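Local structure of HAD hydrolase, family IA, variant 3 (Entamoeba histolytica, 6W04) at residues V4-N9 against I92-A97; F21-M26 against D38-L43; Y68-E73 against S110-N115. The protein binds magnesium and probably acts as a hydrolase of the haloacid dehalogenase (HAD) superfamily. All coordinates share one frame; numbering follows the deposited sequence.

Contact 1: V4-N9 against I92-A97; sequences VLFDFN and INLFEA. With MG (magnesium ion), chain B.
Phe6 is met by Phe95 over one ring face and by Leu94 at the ring edge, and it supplies nearly all of what strand 3-7 buries in this contact of 139 Å² (both sides summed). Its CB points at the helix, and with CG anti to the carbonyl carbon (chi1 -62°) the ring lies beside the backbone N, where its tip meets Phe95 and Leu94. Along one flank, Phe6 CD2 is 4.1 Å from Phe95 CE1, and Phe6 CE2 closes to 3.7 Å of the same atom. On the other flank, Phe6 CE1 lies 4.1 Å from Leu94 CD2. At the far end Phe6 CZ meets both partners: Phe95 CE1 at 3.6 Å over the ring face, and Leu94 CD2 at 4.0 Å near the ring plane. The aromatic pair is T-shaped, with the CE1 corner of Phe95 directed at the face of Phe6; the centroids are 5.2 Å apart and the planes 86° apart. The opposite face of Phe6 is backed by Val4 CG1, so the ring is held between a strand valine and a helix phenylalanine.

Beyond Phe6 the chain reaches the metal site. Asp7 OD2 and Asn9 O each bind the magnesium ion at 2.1 Å, with Asp169 and two waters among the other ligands. The sequence Asp7-Phe8-Asn9 matches the place of HAD motif I, and Asp7 also makes a salt bridge to Lys144. Phe6 directly precedes the metal ligand Asp7, yet its ring points to the other side of the strand. Phe95 continues the cluster to Trp128 and Phe129, while Phe6 meets Phe167 of strand 164-168 and Phe105 of strand 105-112. Helix 91-100 thereby packs against the C-terminal part of strand 3-7, which runs between those two parallel strands of the Rossmann-like core.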
loop_
_atom_site.group_PDB
_atom_site.type_symbol
_atom_site.label_atom_id
_atom_site.label_comp_id
_atom_site.label_asym_id
_atom_site.label_seq_id
_atom_site.Cartn_x
_atom_site.Cartn_y
_atom_site.Cartn_z
ATOM N N VAL A 4 0.228 8.768 -12.281
ATOM C CA VAL A 4 0.794 8.416 -10.982
ATOM C C VAL A 4 -0.081 7.342 -10.358
ATOM O O VAL A 4 -1.304 7.498 -10.285
ATOM C CB VAL A 4 0.873 9.632 -10.044
ATOM C CG1 VAL A 4 1.424 9.218 -8.681
ATOM C CG2 VAL A 4 1.673 10.750 -10.685
ATOM N N LEU A 5 0.538 6.265 -9.887
ATOM C CA LEU A 5 -0.197 5.180 -9.240
ATOM C C LEU A 5 0.245 5.146 -7.786
ATOM O O LEU A 5 1.417 4.870 -7.504
ATOM C CB LEU A 5 0.073 3.847 -9.945
ATOM C CG LEU A 5 0.013 3.946 -11.481
ATOM C CD1 LEU A 5 0.373 2.606 -12.160
ATOM C CD2 LEU A 5 -1.372 4.462 -11.931
ATOM N N PHE A 6 -0.668 5.470 -6.863
ATOM C CA PHE A 6 -0.351 5.452 -5.434
ATOM C C PHE A 6 -0.732 4.123 -4.783
ATOM O O PHE A 6 -1.905 3.722 -4.809
ATOM C CB PHE A 6 -1.097 6.546 -4.669
ATOM C CG PHE A 6 -0.771 7.962 -5.089
ATOM C CD1 PHE A 6 0.223 8.675 -4.437
ATOM C CD2 PHE A 6 -1.538 8.605 -6.051
ATOM C CE1 PHE A 6 0.495 10.009 -4.777
ATOM C CE2 PHE A 6 -1.260 9.931 -6.417
ATOM C CZ PHE A 6 -0.258 10.627 -5.774
ATOM N N ASP A 7 0.231 3.500 -4.111
ATOM C CA ASP A 7 -0.111 2.507 -3.092
ATOM C C ASP A 7 -0.799 3.212 -1.937
ATOM O O ASP A 7 -0.634 4.417 -1.748
ATOM C CB ASP A 7 1.149 1.810 -2.596
ATOM C CG ASP A 7 0.875 0.776 -1.533
ATOM O OD1 ASP A 7 -0.044 -0.050 -1.721
ATOM O OD2 ASP A 7 1.604 0.777 -0.521
ATOM N N PHE A 8 -1.572 2.475 -1.138
ATOM C CA PHE A 8 -2.295 3.135 -0.055
ATOM C C PHE A 8 -1.676 2.854 1.311
ATOM O O PHE A 8 -1.099 3.768 1.913
ATOM C CB PHE A 8 -3.776 2.789 -0.093
ATOM C CG PHE A 8 -4.596 3.697 0.777
ATOM C CD1 PHE A 8 -4.990 4.944 0.312
ATOM C CD2 PHE A 8 -4.883 3.346 2.086
ATOM C CE1 PHE A 8 -5.705 5.812 1.120
ATOM C CE2 PHE A 8 -5.611 4.199 2.896
ATOM C CZ PHE A 8 -6.015 5.433 2.412
ATOM N N ASN A 9 -1.755 1.617 1.817
ATOM C CA ASN A 9 -1.245 1.302 3.151
ATOM C C ASN A 9 0.267 1.476 3.217
ATOM O O ASN A 9 1.007 0.891 2.425
ATOM C CB ASN A 9 -1.612 -0.135 3.516
ATOM C CG ASN A 9 -3.100 -0.374 3.433
ATOM O OD1 ASN A 9 -3.609 -0.955 2.465
ATOM N ND2 ASN A 9 -3.818 0.119 4.429
ATOM N N ILE A 92 -2.328 15.512 -0.343
ATOM C CA ILE A 92 -3.464 16.241 -0.912
ATOM C C ILE A 92 -2.976 17.301 -1.889
ATOM O O ILE A 92 -3.549 17.476 -2.973
ATOM C CB ILE A 92 -4.344 16.848 0.202
ATOM C CG1 ILE A 92 -4.976 15.729 1.043
ATOM C CG2 ILE A 92 -5.436 17.725 -0.387
ATOM C CD1 ILE A 92 -5.964 16.226 2.077
ATOM N N ASN A 93 -1.895 18.004 -1.535
ATOM C CA ASN A 93 -1.326 19.000 -2.440
ATOM C C ASN A 93 -0.930 18.380 -3.769
ATOM O O ASN A 93 -1.183 18.959 -4.834
ATOM C CB ASN A 93 -0.104 19.662 -1.806
ATOM C CG ASN A 93 -0.464 20.600 -0.677
ATOM O OD1 ASN A 93 -1.607 21.051 -0.557
ATOM N ND2 ASN A 93 0.522 20.912 0.159
ATOM N N LEU A 94 -0.274 17.216 -3.727
ATOM C CA LEU A 94 0.079 16.536 -4.967
ATOM C C LEU A 94 -1.168 16.181 -5.770
ATOM O O LEU A 94 -1.206 16.391 -6.988
ATOM C CB LEU A 94 0.906 15.281 -4.666
ATOM C CG LEU A 94 1.558 14.605 -5.869
ATOM C CD1 LEU A 94 2.280 15.657 -6.718
ATOM C CD2 LEU A 94 2.528 13.475 -5.431
ATOM N N PHE A 95 -2.196 15.640 -5.101
ATOM C CA PHE A 95 -3.462 15.334 -5.766
ATOM C C PHE A 95 -3.983 16.533 -6.552
ATOM O O PHE A 95 -4.356 16.409 -7.721
ATOM C CB PHE A 95 -4.533 14.917 -4.749
ATOM C CG PHE A 95 -4.231 13.663 -3.985
ATOM C CD1 PHE A 95 -3.276 12.758 -4.416
ATOM C CD2 PHE A 95 -4.948 13.381 -2.834
ATOM C CE1 PHE A 95 -3.022 11.607 -3.686
ATOM C CE2 PHE A 95 -4.713 12.233 -2.111
ATOM C CZ PHE A 95 -3.744 11.343 -2.535
ATOM N N GLU A 96 -4.044 17.701 -5.904
ATOM C CA GLU A 96 -4.571 18.891 -6.570
ATOM C C GLU A 96 -3.654 19.349 -7.698
ATOM O O GLU A 96 -4.126 19.722 -8.780
ATOM C CB GLU A 96 -4.764 20.014 -5.551
ATOM C CG GLU A 96 -5.655 19.629 -4.371
ATOM C CD GLU A 96 -5.741 20.724 -3.323
ATOM O OE1 GLU A 96 -6.710 20.746 -2.539
ATOM O OE2 GLU A 96 -4.828 21.571 -3.283
ATOM N N ALA A 97 -2.342 19.321 -7.467
ATOM C CA ALA A 97 -1.408 19.744 -8.499
ATOM C C ALA A 97 -1.483 18.836 -9.721
ATOM O O ALA A 97 -1.348 19.305 -10.860
ATOM C CB ALA A 97 0.012 19.788 -7.935
HETATM MG MG MG B . 2.004 -0.420 1.103
HETATM O O HOH W 1 2.893 -1.683 -0.369
HETATM O O HOH W 2 2.617 -1.388 2.986
#

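Contact 2: F21-M26 against D38-L43; sequences FCWKEM and DEFKLL
Phe40 is the side chain that reaches across from helix 37-43, meeting Trp23 and Lys24 on helix 16-31. The aromatic part of the contact is slight: Trp23 CD1 lies 4.4 Å from Phe40 CE1 and approaches at the edge of the phenyl ring, near its plane. Phe40 CG stands opposite its backbone N (chi1 -175°), which carries the ring across the gap between backbones whose nearest CA atoms, those of Lys24 and Phe40, are 8.1 Å apart.

The other touch is a van der Waals contact of the lysine's aliphatic chain. Lys24 is extended through its outer torsions, and its CE comes within 4.2 Å of Phe40 CB, alongside the root of the phenylalanine rather than over its ring. Both helices belong to the all-helical cap that follows the first core strand, as in HAD enzymes with a C1-type cap. Within it Trp23 also packs on Asn48, Ile52 and Ile55 of helix 48-56 and on Lys72 of helix 62-82.

Polar bonds are made to partners outside the two segments: Glu39 OE1 forms a salt bridge with Arg31 at the end of helix 16-31 and accepts from Ser36 N just before helix 37-43, while Glu39 OE2 is hydrogen-bonded to His54 of helix 48-56.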
loop_
_atom_site.group_PDB
_atom_site.type_symbol
_atom_site.label_atom_id
_atom_site.label_comp_id
_atom_site.label_asym_id
_atom_site.label_seq_id
_atom_site.Cartn_x
_atom_site.Cartn_y
_atom_site.Cartn_z
ATOM N N PHE A 21 -0.265 -3.493 15.948
ATOM C CA PHE A 21 -1.116 -3.612 17.137
ATOM C C PHE A 21 -2.202 -4.648 16.941
ATOM O O PHE A 21 -2.515 -5.401 17.866
ATOM C CB PHE A 21 -1.829 -2.298 17.479
ATOM C CG PHE A 21 -0.933 -1.161 17.766
ATOM C CD1 PHE A 21 0.388 -1.360 18.113
ATOM C CD2 PHE A 21 -1.430 0.136 17.688
ATOM C CE1 PHE A 21 1.216 -0.284 18.382
ATOM C CE2 PHE A 21 -0.615 1.208 17.952
ATOM C CZ PHE A 21 0.710 1.001 18.300
ATOM N N CYS A 22 -2.862 -4.624 15.776
ATOM C CA CYS A 22 -3.949 -5.564 15.521
ATOM C C CYS A 22 -3.444 -6.995 15.468
ATOM O O CYS A 22 -4.095 -7.898 16.001
ATOM C CB CYS A 22 -4.675 -5.230 14.223
ATOM S SG CYS A 22 -5.490 -3.648 14.332
ATOM N N TRP A 23 -2.281 -7.230 14.855
ATOM C CA TRP A 23 -1.783 -8.606 14.867
ATOM C C TRP A 23 -1.318 -9.015 16.255
ATOM O O TRP A 23 -1.396 -10.199 16.608
ATOM C CB TRP A 23 -0.633 -8.809 13.859
ATOM C CG TRP A 23 -1.155 -8.990 12.467
ATOM C CD1 TRP A 23 -0.966 -8.156 11.397
ATOM C CD2 TRP A 23 -1.969 -10.070 12.002
ATOM N NE1 TRP A 23 -1.609 -8.668 10.282
ATOM C CE2 TRP A 23 -2.239 -9.838 10.636
ATOM C CE3 TRP A 23 -2.528 -11.203 12.623
ATOM C CZ2 TRP A 23 -3.031 -10.698 9.874
ATOM C CZ3 TRP A 23 -3.313 -12.055 11.867
ATOM C CH2 TRP A 23 -3.566 -11.799 10.508
ATOM N N LYS A 24 -0.783 -8.078 17.038
ATOM C CA LYS A 24 -0.371 -8.433 18.387
ATOM C C LYS A 24 -1.579 -8.766 19.240
ATOM O O LYS A 24 -1.569 -9.737 20.015
ATOM C CB LYS A 24 0.460 -7.296 19.010
ATOM C CG LYS A 24 1.859 -7.271 18.414
ATOM C CD LYS A 24 2.658 -6.062 18.906
ATOM C CE LYS A 24 4.011 -6.019 18.230
ATOM N NZ LYS A 24 4.821 -4.875 18.695
ATOM N N GLU A 25 -2.635 -7.976 19.100
ATOM C CA GLU A 25 -3.871 -8.264 19.818
ATOM C C GLU A 25 -4.452 -9.607 19.390
ATOM O O GLU A 25 -4.915 -10.381 20.236
ATOM C CB GLU A 25 -4.873 -7.110 19.611
ATOM C CG GLU A 25 -6.256 -7.343 20.238
ATOM C CD GLU A 25 -6.273 -7.319 21.779
ATOM O OE1 GLU A 25 -7.142 -8.007 22.365
ATOM O OE2 GLU A 25 -5.440 -6.616 22.411
ATOM N N MET A 26 -4.420 -9.917 18.086
ATOM C CA MET A 26 -4.942 -11.205 17.617
ATOM C C MET A 26 -4.125 -12.363 18.164
ATOM O O MET A 26 -4.683 -13.391 18.572
ATOM C CB MET A 26 -4.932 -11.290 16.082
ATOM C CG MET A 26 -5.919 -10.351 15.390
ATOM S SD MET A 26 -7.614 -10.623 15.958
ATOM C CE MET A 26 -7.815 -12.250 15.258
ATOM N N ASP A 38 10.289 -8.530 18.094
ATOM C CA ASP A 38 11.131 -9.322 17.202
ATOM C C ASP A 38 10.295 -10.223 16.303
ATOM O O ASP A 38 10.602 -10.364 15.114
ATOM C CB ASP A 38 12.130 -10.154 18.005
ATOM C CG ASP A 38 13.197 -9.295 18.701
ATOM O OD1 ASP A 38 13.564 -8.214 18.180
ATOM O OD2 ASP A 38 13.669 -9.712 19.781
ATOM N N GLU A 39 9.244 -10.856 16.844
ATOM C CA GLU A 39 8.358 -11.632 15.974
ATOM C C GLU A 39 7.788 -10.757 14.872
ATOM O O GLU A 39 7.839 -11.121 13.695
ATOM C CB GLU A 39 7.221 -12.280 16.771
ATOM C CG GLU A 39 7.624 -13.554 17.498
ATOM C CD GLU A 39 6.471 -14.146 18.268
ATOM O OE1 GLU A 39 6.029 -13.500 19.242
ATOM O OE2 GLU A 39 5.993 -15.245 17.889
ATOM N N PHE A 40 7.259 -9.575 15.226
ATOM C CA PHE A 40 6.594 -8.795 14.192
ATOM C C PHE A 40 7.580 -8.274 13.151
ATOM O O PHE A 40 7.224 -8.177 11.970
ATOM C CB PHE A 40 5.781 -7.631 14.778
ATOM C CG PHE A 40 4.993 -6.896 13.727
ATOM C CD1 PHE A 40 3.838 -7.455 13.198
ATOM C CD2 PHE A 40 5.450 -5.690 13.219
ATOM C CE1 PHE A 40 3.138 -6.812 12.197
ATOM C CE2 PHE A 40 4.756 -5.031 12.226
ATOM C CZ PHE A 40 3.600 -5.593 11.712
ATOM N N LYS A 41 8.814 -7.948 13.554
ATOM C CA LYS A 41 9.825 -7.569 12.569
ATOM C C LYS A 41 10.076 -8.702 11.580
ATOM O O LYS A 41 10.197 -8.469 10.372
ATOM C CB LYS A 41 11.130 -7.158 13.268
ATOM N N LEU A 42 10.153 -9.937 12.077
ATOM C CA LEU A 42 10.314 -11.091 11.200
ATOM C C LEU A 42 9.117 -11.253 10.258
ATOM O O LEU A 42 9.277 -11.591 9.080
ATOM C CB LEU A 42 10.497 -12.346 12.054
ATOM C CG LEU A 42 10.550 -13.700 11.346
ATOM C CD1 LEU A 42 11.980 -14.023 10.921
ATOM C CD2 LEU A 42 9.952 -14.808 12.221
ATOM N N LEU A 43 7.912 -10.994 10.752
ATOM C CA LEU A 43 6.715 -11.356 10.012
ATOM C C LEU A 43 6.196 -10.239 9.124
ATOM O O LEU A 43 5.434 -10.526 8.192
ATOM C CB LEU A 43 5.601 -11.774 10.983
ATOM C CG LEU A 43 5.905 -12.966 11.907
ATOM C CD1 LEU A 43 4.884 -13.020 13.033
ATOM C CD2 LEU A 43 5.870 -14.252 11.114
#

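Contact 3: Y68-E73 against S110-N115; sequences YAEEKE and SSDWGN. With EDO (1,2-ethanediol), chain C.
The carboxylate of Glu73 meets the amide of Asn115 with the two planes nearly perpendicular, and each face of the carboxylate has a donor at OE1. On one face Asn115 ND2 approaches Glu73 OE1 at 3.1 Å, 80° out of the carboxylate plane. On the opposite face Lys72 NZ forms a salt bridge to the same Glu73 OE1 at 3.0 Å. Seen from the asparagine the geometry differs: OE1 lies in the amide plane, and the N-H...O angle of 178° makes the bond almost perfectly straight. A bend in the glutamate chain (chi2 -62°) folds its carboxylate round to receive both donors. Glu73 OE2 is hydrogen-bonded in turn to Asn48, and Asn115 OD1 accepts from Arg77 NE, so both flat groups are fixed from more than one direction.

A pair of carboxylates lies beside them. Asp112, at the N-cap position of helix 113-123, is modelled in two conformers; in the one described here its OD2 is 4.0 Å from Glu70 OE1 and its OD1 takes Asn115 N at 3.0 Å. Arg77 NH1 is bound to Glu70 by a salt bridge and to Asp112 by a long, weak ion pair. Nearer the metal, Ser110 OG is hydrogen-bonded to O2 of an ethanediol, probably from the crystallisation liquor, whose O1 lies within coordinating distance of the magnesium ion.

The contact joins helix 62-82 of the cap to the end of core strand 105-112 and the start of helix 113-123. Glu73, with two donors on OE1, and Glu70, paired with Arg77, are both probably anionic; Arg77 probably eases the repulsion from Asp112, chiefly through its salt bridge to Glu70, and the cap-to-core contact is chiefly polar rather than a hydrophobic seal.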
loop_
_atom_site.group_PDB
_atom_site.type_symbol
_atom_site.label_atom_id
_atom_site.label_comp_id
_atom_site.label_asym_id
_atom_site.label_seq_id
_atom_site.Cartn_x
_atom_site.Cartn_y
_atom_site.Cartn_z
ATOM N N TYR A 68 -9.930 -15.950 10.048
ATOM C CA TYR A 68 -9.159 -15.195 11.036
ATOM C C TYR A 68 -8.619 -13.914 10.448
ATOM O O TYR A 68 -8.485 -12.910 11.164
ATOM C CB TYR A 68 -8.017 -16.043 11.599
ATOM C CG TYR A 68 -8.532 -17.138 12.491
ATOM C CD1 TYR A 68 -9.127 -16.829 13.712
ATOM C CD2 TYR A 68 -8.484 -18.467 12.100
ATOM C CE1 TYR A 68 -9.636 -17.811 14.533
ATOM C CE2 TYR A 68 -8.990 -19.471 12.921
ATOM C CZ TYR A 68 -9.564 -19.129 14.139
ATOM O OH TYR A 68 -10.072 -20.096 14.972
ATOM N N ALA A 69 -8.297 -13.913 9.156
ATOM C CA ALA A 69 -7.891 -12.652 8.546
ATOM C C ALA A 69 -9.012 -11.631 8.643
ATOM O O ALA A 69 -8.771 -10.453 8.932
ATOM C CB ALA A 69 -7.468 -12.862 7.094
ATOM N N GLU A 70 -10.249 -12.062 8.437
ATOM C CA GLU A 70 -11.337 -11.100 8.531
ATOM C C GLU A 70 -11.528 -10.612 9.969
ATOM O O GLU A 70 -11.899 -9.449 10.187
ATOM C CB GLU A 70 -12.626 -11.707 7.968
ATOM C CG GLU A 70 -13.872 -10.831 8.135
ATOM C CD GLU A 70 -13.738 -9.429 7.509
ATOM O OE1 GLU A 70 -12.851 -9.206 6.641
ATOM O OE2 GLU A 70 -14.537 -8.547 7.894
ATOM N N GLU A 71 -11.296 -11.475 10.968
ATOM C CA GLU A 71 -11.311 -10.988 12.351
ATOM C C GLU A 71 -10.236 -9.931 12.574
ATOM O O GLU A 71 -10.478 -8.926 13.254
ATOM C CB GLU A 71 -11.113 -12.133 13.351
ATOM C CG GLU A 71 -12.253 -13.128 13.400
ATOM C CD GLU A 71 -12.132 -14.142 14.548
ATOM O OE1 GLU A 71 -11.199 -14.027 15.383
ATOM O OE2 GLU A 71 -12.982 -15.057 14.604
ATOM N N LYS A 72 -9.015 -10.162 12.064
ATOM C CA LYS A 72 -7.980 -9.144 12.204
ATOM C C LYS A 72 -8.353 -7.868 11.457
ATOM O O LYS A 72 -8.126 -6.758 11.958
ATOM C CB LYS A 72 -6.630 -9.677 11.707
ATOM C CG LYS A 72 -5.525 -8.587 11.714
ATOM C CD LYS A 72 -5.408 -7.852 10.379
ATOM C CE LYS A 72 -4.482 -6.612 10.508
ATOM N NZ LYS A 72 -4.312 -5.985 9.166
ATOM N N GLU A 73 -8.910 -7.992 10.251
ATOM C CA GLU A 73 -9.228 -6.793 9.486
ATOM C C GLU A 73 -10.394 -6.026 10.088
ATOM O O GLU A 73 -10.409 -4.792 10.020
ATOM C CB GLU A 73 -9.502 -7.131 8.009
ATOM C CG GLU A 73 -8.282 -7.713 7.285
ATOM C CD GLU A 73 -7.033 -6.790 7.174
ATOM O OE1 GLU A 73 -6.926 -5.718 7.812
ATOM O OE2 GLU A 73 -6.114 -7.170 6.422
ATOM N N SER A 110 -3.395 -3.579 -1.943
ATOM C CA SER A 110 -3.626 -4.992 -1.669
ATOM C C SER A 110 -4.825 -5.215 -0.767
ATOM O O SER A 110 -5.225 -6.367 -0.574
ATOM C CB SER A 110 -2.413 -5.633 -0.995
ATOM O OG SER A 110 -1.237 -5.515 -1.767
ATOM N N SER A 111 -5.379 -4.156 -0.185
ATOM C CA SER A 111 -6.488 -4.307 0.750
ATOM C C SER A 111 -7.714 -4.873 0.045
ATOM O O SER A 111 -7.951 -4.598 -1.133
ATOM C CB SER A 111 -6.841 -2.950 1.381
ATOM O OG SER A 111 -5.800 -2.494 2.251
ATOM N N ASP A 112 -8.497 -5.671 0.777
ATOM C CA ASP A 112 -9.800 -6.120 0.296
ATOM C C ASP A 112 -10.810 -4.972 0.337
ATOM O O ASP A 112 -10.545 -3.895 0.865
ATOM C CB ASP A 112 -10.313 -7.307 1.121
ATOM C CG ASP A 112 -10.632 -6.963 2.592
ATOM O OD1 ASP A 112 -10.551 -5.797 3.062
ATOM O OD2 ASP A 112 -10.982 -7.924 3.311
ATOM N N TRP A 113 -12.004 -5.221 -0.213
ATOM C CA TRP A 113 -13.011 -4.156 -0.263
ATOM C C TRP A 113 -13.395 -3.666 1.136
ATOM O O TRP A 113 -13.627 -2.465 1.339
ATOM C CB TRP A 113 -14.269 -4.627 -0.996
ATOM C CG TRP A 113 -15.345 -3.608 -0.807
ATOM C CD1 TRP A 113 -16.425 -3.682 0.038
ATOM C CD2 TRP A 113 -15.405 -2.312 -1.428
ATOM N NE1 TRP A 113 -17.170 -2.522 -0.052
ATOM C CE2 TRP A 113 -16.567 -1.672 -0.949
ATOM C CE3 TRP A 113 -14.600 -1.647 -2.363
ATOM C CZ2 TRP A 113 -16.920 -0.380 -1.343
ATOM C CZ3 TRP A 113 -14.962 -0.358 -2.772
ATOM C CH2 TRP A 113 -16.113 0.259 -2.251
ATOM N N GLY A 114 -13.514 -4.582 2.104
ATOM C CA GLY A 114 -13.835 -4.164 3.468
ATOM C C GLY A 114 -13.001 -2.985 3.939
ATOM O O GLY A 114 -13.527 -1.985 4.451
ATOM N N ASN A 115 -11.681 -3.080 3.766
ATOM C CA ASN A 115 -10.796 -2.000 4.212
ATOM C C ASN A 115 -10.946 -0.770 3.323
ATOM O O ASN A 115 -10.960 0.370 3.821
ATOM C CB ASN A 115 -9.335 -2.490 4.233
ATOM C CG ASN A 115 -9.030 -3.370 5.419
ATOM O OD1 ASN A 115 -9.891 -3.615 6.266
ATOM N ND2 ASN A 115 -7.788 -3.868 5.490
HETATM C C1 EDO C . 0.185 -2.791 1.814
HETATM O O1 EDO C . 0.367 -1.645 0.993
HETATM C C2 EDO C . -0.421 -3.774 0.873
HETATM O O2 EDO C . 0.206 -3.487 -0.373
#

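How the contacts relate
From the N terminus, strand 3-7 enters the core and leads into helix 16-31 of the cap. Contact 2 closes first, over the short link between helices 16-31 and 37-43, and is nested inside the long loop that contact 1 closes when helix 91-100 returns to the first strand. Contact 3 opens after contact 2, within that loop, and closes beyond it at residues 110-115, so contacts 1 and 3 cross. They meet where Asn9 OD1, just past strand 3-7, is hydrogen-bonded to Ser111 OG of the neighbouring strand 105-112. Contacts 2 and 3 touch through Trp23, Cys22 and Met26 against helix 62-82. Contact 1 thus ties core to core, contact 2 cap to cap, and contact 3 cap to core.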